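Local coordinates for lysine/ornithine decarboxylase (Vibrio vulnificus, PDB 2PLJ), which catalyses the decarboxylation of lysine and ornithine, yielding cadaverine and putrescine, with a pyridoxal phosphate cofactor, at residues 54-59 with 320-325; 107-112 with 137-142. One frame throughout, in Å; residues are numbered along the deposited sequence.

Contact 1: residues 54-59 with 320-325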
loop_
_atom_site.group_PDB
_atom_site.type_symbol
_atom_site.label_atom_id
_atom_site.label_comp_id
_atom_site.label_asym_id
_atom_site.label_seq_id
_atom_site.Cartn_x
_atom_site.Cartn_y
_atom_site.Cartn_z
ATOM N N GLY A 54 19.305 -1.664 -13.218
ATOM C CA GLY A 54 18.966 -2.760 -12.308
ATOM C C GLY A 54 17.460 -2.800 -12.064
ATOM O O GLY A 54 16.769 -1.790 -12.200
ATOM N N ALA A 55 16.973 -3.957 -11.672
ATOM C CA ALA A 55 15.540 -4.204 -11.494
ATOM C C ALA A 55 15.137 -4.112 -10.021
ATOM O O ALA A 55 15.978 -4.281 -9.142
ATOM C CB ALA A 55 15.190 -5.588 -12.072
ATOM N N PRO A 56 13.852 -3.874 -9.733
ATOM C CA PRO A 56 12.770 -3.652 -10.704
ATOM C C PRO A 56 12.689 -2.201 -11.202
ATOM O O PRO A 56 13.181 -1.279 -10.536
ATOM C CB PRO A 56 11.501 -4.010 -9.908
ATOM C CG PRO A 56 11.841 -3.663 -8.487
ATOM C CD PRO A 56 13.366 -3.805 -8.340
ATOM N N LEU A 57 12.051 -2.023 -12.357
ATOM C CA LEU A 57 11.959 -0.709 -13.033
ATOM C C LEU A 57 10.546 -0.476 -13.500
ATOM O O LEU A 57 9.801 -1.442 -13.746
ATOM C CB LEU A 57 12.856 -0.696 -14.282
ATOM C CG LEU A 57 14.351 -0.877 -14.113
ATOM C CD1 LEU A 57 15.045 -0.931 -15.468
ATOM C CD2 LEU A 57 14.947 0.210 -13.200
ATOM N N LEU A 58 10.203 0.798 -13.682
ATOM C CA LEU A 58 8.996 1.201 -14.392
ATOM C C LEU A 58 9.457 2.104 -15.556
ATOM O O LEU A 58 10.072 3.149 -15.321
ATOM C CB LEU A 58 8.071 1.961 -13.451
ATOM C CG LEU A 58 7.470 1.108 -12.334
ATOM C CD1 LEU A 58 6.859 2.005 -11.295
ATOM C CD2 LEU A 58 6.376 0.191 -12.880
ATOM N N LEU A 59 9.189 1.684 -16.789
ATOM C CA LEU A 59 9.605 2.448 -17.962
ATOM C C LEU A 59 8.455 3.358 -18.399
ATOM O O LEU A 59 7.410 2.878 -18.834
ATOM C CB LEU A 59 10.060 1.532 -19.110
ATOM C CG LEU A 59 11.117 0.479 -18.735
ATOM C CD1 LEU A 59 11.479 -0.341 -19.976
ATOM C CD2 LEU A 59 12.358 1.163 -18.111
ATOM N N LEU A 320 9.641 -12.741 -7.326
ATOM C CA LEU A 320 10.123 -11.553 -8.038
ATOM C C LEU A 320 10.585 -10.448 -7.099
ATOM O O LEU A 320 10.257 -10.481 -5.904
ATOM C CB LEU A 320 9.017 -11.004 -8.976
ATOM C CG LEU A 320 8.354 -12.030 -9.910
ATOM C CD1 LEU A 320 7.303 -11.366 -10.776
ATOM C CD2 LEU A 320 9.374 -12.770 -10.792
ATOM N N ASP A 321 11.292 -9.457 -7.649
ATOM C CA ASP A 321 11.729 -8.284 -6.881
ATOM C C ASP A 321 10.704 -7.125 -6.854
ATOM O O ASP A 321 11.023 -6.011 -6.417
ATOM C CB ASP A 321 13.121 -7.789 -7.348
ATOM C CG ASP A 321 13.197 -7.554 -8.848
ATOM O OD1 ASP A 321 12.140 -7.503 -9.500
ATOM O OD2 ASP A 321 14.343 -7.430 -9.382
ATOM N N ASP A 322 9.490 -7.395 -7.326
ATOM C CA ASP A 322 8.385 -6.412 -7.239
ATOM C C ASP A 322 7.102 -7.211 -6.988
ATOM O O ASP A 322 7.004 -8.397 -7.348
ATOM C CB ASP A 322 8.286 -5.617 -8.547
ATOM C CG ASP A 322 7.665 -4.200 -8.353
ATOM O OD1 ASP A 322 7.186 -3.861 -7.221
ATOM O OD2 ASP A 322 7.730 -3.422 -9.321
ATOM N N GLY A 323 6.129 -6.593 -6.323
ATOM C CA GLY A 323 4.886 -7.298 -6.037
ATOM C C GLY A 323 3.814 -6.395 -5.446
ATOM O O GLY A 323 3.810 -5.196 -5.717
ATOM N N ILE A 324 2.911 -6.994 -4.669
ATOM C CA ILE A 324 1.682 -6.299 -4.232
ATOM C C ILE A 324 1.930 -5.200 -3.227
ATOM O O ILE A 324 1.057 -4.348 -3.014
ATOM C CB ILE A 324 0.596 -7.265 -3.669
ATOM C CG1 ILE A 324 0.909 -7.600 -2.197
ATOM C CG2 ILE A 324 0.380 -8.459 -4.638
ATOM C CD1 ILE A 324 -0.218 -8.327 -1.461
ATOM N N TYR A 325 3.122 -5.190 -2.611
ATOM C CA TYR A 325 3.494 -4.067 -1.723
ATOM C C TYR A 325 4.245 -2.970 -2.475
ATOM O O TYR A 325 4.642 -1.941 -1.888
ATOM C CB TYR A 325 4.337 -4.591 -0.572
ATOM C CG TYR A 325 3.502 -5.336 0.460
ATOM C CD1 TYR A 325 2.716 -4.626 1.404
ATOM C CD2 TYR A 325 3.475 -6.739 0.493
ATOM C CE1 TYR A 325 1.944 -5.286 2.351
ATOM C CE2 TYR A 325 2.729 -7.395 1.458
ATOM C CZ TYR A 325 1.982 -6.662 2.394
ATOM O OH TYR A 325 1.242 -7.346 3.337
HETATM O O HOH W 1 16.619 -7.228 -8.158
#
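Asp321 meets Ala55 and Pro56 where the chain leaves strand 315-320 and enters the loop that leads to helix 330-333. With CG tucked over the backbone (chi1 53°), the carboxylate reaches across to the Ala55-Pro56 peptide. There OD2 approaches the methyl of Ala55, with CB at 3.4 Å, while OD1 lies 3.6 Å from Pro56 CB, and the Pro56 ring and the Asp321 side chain lie side by side, heading opposite ways. The main chain of Asp321 takes part as well: its carbonyl O sits 3.2 Å from Pro56 CG, so the ring is bordered by backbone and carboxylate oxygens of one residue. No direct hydrogen bond crosses between the segments. A single water bridges them instead, donating to Asp321 OD2 at 2.6 Å and to the carbonyl O of Ala55 at 3.2 Å; OD2 is also hydrogen-bonded to Ser305 OG of strand 300-312.

Asp322 follows with its CB directed at the same proline, 3.8 Å from Pro56 CB. Its CG swings opposite the backbone N (chi1 -153°), and the carboxylate serves its own loop: OD2 bonds to Ser327 OG, and OD1 receives a weak bond from Gly323 N at 3.1 Å, bent to 128°. Further on, the loop reaches the dimer interface, where Tyr325 stacks on Phe333 of the second subunit.

The peptide bond before Pro56 is cis, at the entrance to strand 57-61 of the beta-barrel domain, and Pro56 is the residue most covered by the facing loop. Nonpolar ring carbons thus pack beside two buried aspartates, whose carboxylates have polar partners that include Ser305, Ser327 and a water; the segments meet through van der Waals contacts, several of them carbon to oxygen, and through that one water.

Contact 2: residues 107-112 with 137-142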
loop_
_atom_site.group_PDB
_atom_site.type_symbol
_atom_site.label_atom_id
_atom_site.label_comp_id
_atom_site.label_asym_id
_atom_site.label_seq_id
_atom_site.Cartn_x
_atom_site.Cartn_y
_atom_site.Cartn_z
ATOM N N ALA A 107 -5.617 17.394 -5.742
ATOM C CA ALA A 107 -6.426 16.920 -4.631
ATOM C C ALA A 107 -5.852 17.230 -3.255
ATOM O O ALA A 107 -6.573 17.090 -2.259
ATOM C CB ALA A 107 -6.601 15.431 -4.782
ATOM N N THR A 108 -4.557 17.572 -3.196
ATOM C CA THR A 108 -3.849 17.791 -1.940
ATOM C C THR A 108 -2.762 18.856 -2.079
ATOM O O THR A 108 -2.304 19.192 -3.188
ATOM C CB THR A 108 -3.145 16.499 -1.426
ATOM O OG1 THR A 108 -2.120 16.140 -2.363
ATOM C CG2 THR A 108 -4.158 15.334 -1.274
ATOM N N THR A 109 -2.343 19.356 -0.930
ATOM C CA THR A 109 -1.210 20.268 -0.865
ATOM C C THR A 109 0.011 19.684 -1.576
ATOM O O THR A 109 0.716 20.418 -2.269
ATOM C CB THR A 109 -0.935 20.649 0.571
ATOM O OG1 THR A 109 -2.087 21.329 1.083
ATOM C CG2 THR A 109 0.306 21.533 0.679
ATOM N N GLY A 110 0.286 18.384 -1.371
ATOM C CA GLY A 110 1.430 17.748 -2.073
ATOM C C GLY A 110 1.360 17.904 -3.593
ATOM O O GLY A 110 2.370 18.184 -4.243
ATOM N N GLU A 111 0.153 17.739 -4.149
ATOM C CA GLU A 111 -0.078 17.892 -5.583
ATOM C C GLU A 111 0.034 19.359 -6.017
ATOM O O GLU A 111 0.605 19.656 -7.069
ATOM C CB GLU A 111 -1.389 17.260 -5.996
ATOM C CG GLU A 111 -1.373 15.739 -5.718
ATOM C CD GLU A 111 -2.587 15.012 -6.203
ATOM O OE1 GLU A 111 -3.554 15.674 -6.640
ATOM O OE2 GLU A 111 -2.586 13.755 -6.101
ATOM N N VAL A 112 -0.463 20.270 -5.178
ATOM C CA VAL A 112 -0.252 21.707 -5.413
ATOM C C VAL A 112 1.262 21.978 -5.519
ATOM O O VAL A 112 1.744 22.643 -6.469
ATOM C CB VAL A 112 -0.887 22.547 -4.268
ATOM C CG1 VAL A 112 -0.399 24.032 -4.336
ATOM C CG2 VAL A 112 -2.398 22.494 -4.344
ATOM N N ILE A 137 -7.158 24.413 2.139
ATOM C CA ILE A 137 -7.689 25.499 1.316
ATOM C C ILE A 137 -6.638 26.611 1.198
ATOM O O ILE A 137 -6.389 27.138 0.098
ATOM C CB ILE A 137 -8.991 26.065 1.935
ATOM C CG1 ILE A 137 -10.108 25.005 1.869
ATOM C CG2 ILE A 137 -9.399 27.402 1.209
ATOM C CD1 ILE A 137 -11.304 25.298 2.844
ATOM N N ARG A 138 -6.028 26.972 2.332
ATOM C CA ARG A 138 -5.045 28.060 2.374
ATOM C C ARG A 138 -3.815 27.775 1.507
ATOM O O ARG A 138 -3.360 28.661 0.790
ATOM C CB ARG A 138 -4.622 28.370 3.820
ATOM C CG ARG A 138 -5.712 28.960 4.711
ATOM C CD ARG A 138 -5.130 29.426 6.098
ATOM N NE ARG A 138 -4.391 30.678 6.071
ATOM C CZ ARG A 138 -4.933 31.896 6.205
ATOM N NH1 ARG A 138 -6.247 32.056 6.345
ATOM N NH2 ARG A 138 -4.152 32.962 6.183
ATOM N N ASP A 139 -3.296 26.545 1.585
ATOM C CA ASP A 139 -2.150 26.106 0.779
ATOM C C ASP A 139 -2.429 26.245 -0.728
ATOM O O ASP A 139 -1.580 26.731 -1.480
ATOM C CB ASP A 139 -1.812 24.644 1.057
ATOM C CG ASP A 139 -1.367 24.386 2.500
ATOM O OD1 ASP A 139 -0.982 25.339 3.228
ATOM O OD2 ASP A 139 -1.411 23.188 2.864
ATOM N N ALA A 140 -3.624 25.833 -1.154
ATOM C CA ALA A 140 -3.984 25.903 -2.561
ATOM C C ALA A 140 -4.128 27.365 -2.978
ATOM O O ALA A 140 -3.584 27.763 -4.018
ATOM C CB ALA A 140 -5.269 25.117 -2.840
ATOM N N LEU A 141 -4.800 28.167 -2.140
ATOM C CA LEU A 141 -4.971 29.598 -2.431
ATOM C C LEU A 141 -3.627 30.328 -2.533
ATOM O O LEU A 141 -3.465 31.210 -3.375
ATOM C CB LEU A 141 -5.852 30.258 -1.374
ATOM C CG LEU A 141 -7.366 30.007 -1.571
ATOM C CD1 LEU A 141 -8.091 30.633 -0.376
ATOM C CD2 LEU A 141 -7.892 30.635 -2.884
ATOM N N ALA A 142 -2.669 29.951 -1.681
ATOM C CA ALA A 142 -1.344 30.574 -1.694
ATOM C C ALA A 142 -0.615 30.366 -3.034
ATOM O O ALA A 142 0.049 31.285 -3.525
ATOM C CB ALA A 142 -0.478 30.065 -0.528
#
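Thr109 and Asp139 join the first turn of helix 109-117 to helix 134-143, two successive helices on the outside of the beta/alpha-barrel, each following a strand of its parallel sheet. From Thr109 CB, which stands 3.5 Å from Asp139 OD2, the side chain forks. The methyl CG2, opposite the backbone N, passes 3.2 Å from the same OD2. The hydroxyl OG1 lies beside the backbone N (chi1 -62°) and donates to Asp139 OD2 at 2.7 Å, using the anti lone pair, the one turned away from OD1. The two side chains cross at roughly a right angle, and OG1 also comes within 3.3 Å of Asp139 CB.

One turn later valine methyls take over: Val112 points at helix 134-143, where CG1 lies 4.1 Å from the carbonyl O of Asp139 and CG2 makes the apolar contact with Ala140. Just before Thr109, Thr108 N-caps helix 109-117, accepting a weak bond from Glu111 N; its OG1 is also hydrogen-bonded to Asn397 O of the second subunit. The spacing is closest at the polar end and easier at the valine, whose CG2 is 4.2 Å from Ala140 CB.

From the N terminus, the chain comes out of helix 40-53 and enters contact 1 through residues 54-59, at the start of strand 57-61. It then runs through the parallel strands and helices of the beta/alpha-barrel, within which contact 2 closes a short loop between residues 107-112 and 137-142, with 24 residues between. Only much later, after strand 300-312 and at the end of strand 315-320, does residue range 320-325 close the 260-residue loop of contact 1. Contact 2 is therefore nested inside contact 1. The two are separate in space, with centres 31 Å apart and nearest atoms about 16 Å apart: one joins parts of the beta-barrel domain, the other adjacent barrel helices. Both border the second subunit.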